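Local coordinates for macro domain-containing protein (PDB 7OMU) that joins a domain of the DarT family to a macro domain in one chain, the macro domain holding adenosine-5-diphosphoribose in its pocket, at residues 119-124 against 172-177. The protein carries 1 engineered substitution. Sequence-based numbering, arbitrary orientation.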
# COMPACT_ATOMS: atom_id res chain seq x y z
N ARG A 119 -3.38 -30.01 -3.40
CA ARG A 119 -2.24 -30.83 -2.89
C ARG A 119 -2.43 -31.05 -1.39
O ARG A 119 -2.95 -30.13 -0.73
CB ARG A 119 -0.89 -30.18 -3.22
CG ARG A 119 -0.42 -30.42 -4.64
CD ARG A 119 0.86 -29.70 -5.03
NE ARG A 119 2.04 -30.18 -4.32
CZ ARG A 119 3.30 -30.00 -4.71
NH1 ARG A 119 3.58 -29.34 -5.82
NH2 ARG A 119 4.28 -30.49 -3.97
N ASP A 120 -2.06 -32.23 -0.88
CA ASP A 120 -2.29 -32.66 0.52
C ASP A 120 -0.96 -32.75 1.28
O ASP A 120 -0.95 -33.31 2.39
CB ASP A 120 -3.07 -33.98 0.57
CG ASP A 120 -2.41 -35.14 -0.15
OD1 ASP A 120 -1.61 -34.88 -1.07
OD2 ASP A 120 -2.70 -36.30 0.21
N ASP A 121 0.13 -32.21 0.71
CA ASP A 121 1.48 -32.17 1.34
C ASP A 121 1.89 -30.71 1.58
O ASP A 121 3.07 -30.48 1.92
CB ASP A 121 2.52 -32.91 0.49
CG ASP A 121 2.86 -32.22 -0.82
OD1 ASP A 121 1.93 -31.66 -1.46
OD2 ASP A 121 4.04 -32.25 -1.20
N ILE A 122 0.96 -29.77 1.41
CA ILE A 122 1.19 -28.31 1.59
C ILE A 122 0.91 -27.94 3.05
O ILE A 122 0.28 -28.75 3.76
CB ILE A 122 0.31 -27.46 0.65
CG1 ILE A 122 -1.18 -27.60 0.99
CG2 ILE A 122 0.62 -27.79 -0.80
CD1 ILE A 122 -2.04 -26.52 0.39
N LEU A 123 1.34 -26.74 3.43
CA LEU A 123 1.07 -26.12 4.75
C LEU A 123 0.49 -24.72 4.52
O LEU A 123 0.76 -24.14 3.45
CB LEU A 123 2.37 -26.06 5.55
CG LEU A 123 3.14 -27.37 5.66
CD1 LEU A 123 4.52 -27.14 6.24
CD2 LEU A 123 2.39 -28.39 6.50
N ILE A 124 -0.28 -24.23 5.50
CA ILE A 124 -0.94 -22.90 5.47
C ILE A 124 -0.65 -22.20 6.79
O ILE A 124 -0.96 -22.78 7.86
CB ILE A 124 -2.45 -23.07 5.18
CG1 ILE A 124 -2.66 -23.60 3.76
CG2 ILE A 124 -3.20 -21.76 5.42
CD1 ILE A 124 -4.09 -23.94 3.42
N LEU A 172 2.61 -22.75 2.04
CA LEU A 172 3.99 -23.29 1.92
C LEU A 172 3.95 -24.61 1.13
O LEU A 172 3.38 -25.59 1.64
CB LEU A 172 4.59 -23.50 3.31
CG LEU A 172 4.59 -22.26 4.21
CD1 LEU A 172 5.13 -22.62 5.59
CD2 LEU A 172 5.40 -21.13 3.60
N VAL A 173 4.53 -24.61 -0.07
CA VAL A 173 4.60 -25.79 -0.99
C VAL A 173 6.03 -26.33 -0.91
O VAL A 173 6.98 -25.57 -1.12
CB VAL A 173 4.22 -25.42 -2.43
CG1 VAL A 173 4.01 -26.65 -3.29
CG2 VAL A 173 2.99 -24.53 -2.49
N PRO A 174 6.22 -27.63 -0.60
CA PRO A 174 7.57 -28.17 -0.40
C PRO A 174 8.36 -28.32 -1.71
O PRO A 174 7.76 -28.59 -2.73
CB PRO A 174 7.31 -29.53 0.27
CG PRO A 174 5.94 -29.94 -0.25
CD PRO A 174 5.17 -28.64 -0.41
N GLN A 175 9.67 -28.11 -1.62
CA GLN A 175 10.69 -28.33 -2.68
C GLN A 175 10.50 -27.34 -3.83
O GLN A 175 11.28 -26.38 -3.90
CB GLN A 175 10.67 -29.78 -3.17
CG GLN A 175 11.87 -30.14 -4.04
CD GLN A 175 11.89 -31.61 -4.34
OE1 GLN A 175 12.57 -32.39 -3.67
NE2 GLN A 175 11.13 -32.01 -5.34
N CYS A 176 9.51 -27.56 -4.71
CA CYS A 176 9.29 -26.72 -5.91
C CYS A 176 7.79 -26.58 -6.20
O CYS A 176 6.97 -27.31 -5.61
CB CYS A 176 10.03 -27.28 -7.12
SG CYS A 176 9.02 -28.33 -8.19
N VAL A 177 7.45 -25.63 -7.08
CA VAL A 177 6.09 -25.44 -7.67
C VAL A 177 6.22 -25.62 -9.18
O VAL A 177 6.93 -24.81 -9.81
CB VAL A 177 5.50 -24.06 -7.33
CG1 VAL A 177 4.12 -23.89 -7.94
CG2 VAL A 177 5.47 -23.80 -5.84
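Leu123 and Leu172 face each other as a hydrogen-bonded pair of antiparallel strands, and this pair is the tightly packed end of the contact. Leu123 N donates to Leu172 O (2.9 Å) and Leu172 N returns a bond to Leu123 O (2.7 Å). Both side chains leave on the same face of the sheet and meet at their CB atoms, Leu123 CB lying 4.1 Å from Leu172 CB. Their branched ends serve other neighbours, Leu123 touching Ile136 and Leu172 touching Leu79, so an apolar, flexible leucine fits both places. Next to the pair, Ile122 CA makes a CH···O contact with Leu172 O; buried and apolar, Ile122 also brings CG2 within 4.4 Å of Val173 CG1.

Before Leu123 the chain is a loop rather than a strand, and there a charged pair takes over on the more solvent-exposed side. Arg119, its chain bent at chi3 (67°), lays its guanidinium flat over Val173, whose CG1 sits 3.6 Å above the centre of the plane. Small, branched Val173 offers this methyl by holding CG1 anti to the backbone N (chi1 -168°). A long aliphatic stem with a flat head serves well here, because one face can rest on a methyl while the edge stays polar. At that edge Asp121 presents both carboxylate oxygens: Arg119 NE meets Asp121 OD1 at 3.2 Å and Arg119 NH2 meets Asp121 OD2 at 3.3 Å, each in the guanidinium plane and using a syn lone pair. This two-point grip limits rotation of the guanidinium and probably offsets its charge. Asp121 OD2 also lies near Pro174 CG; proline, lacking a backbone N-H, suits a strand end.

Strand 170-174 runs between 82-86 and 123-125 in an antiparallel sheet of the DarT-family region, with 136-138 beyond 123-125. Phe82 touches Leu123 and Pro174, while past the turn at Gln175, strand 176-177 pairs with 43-44.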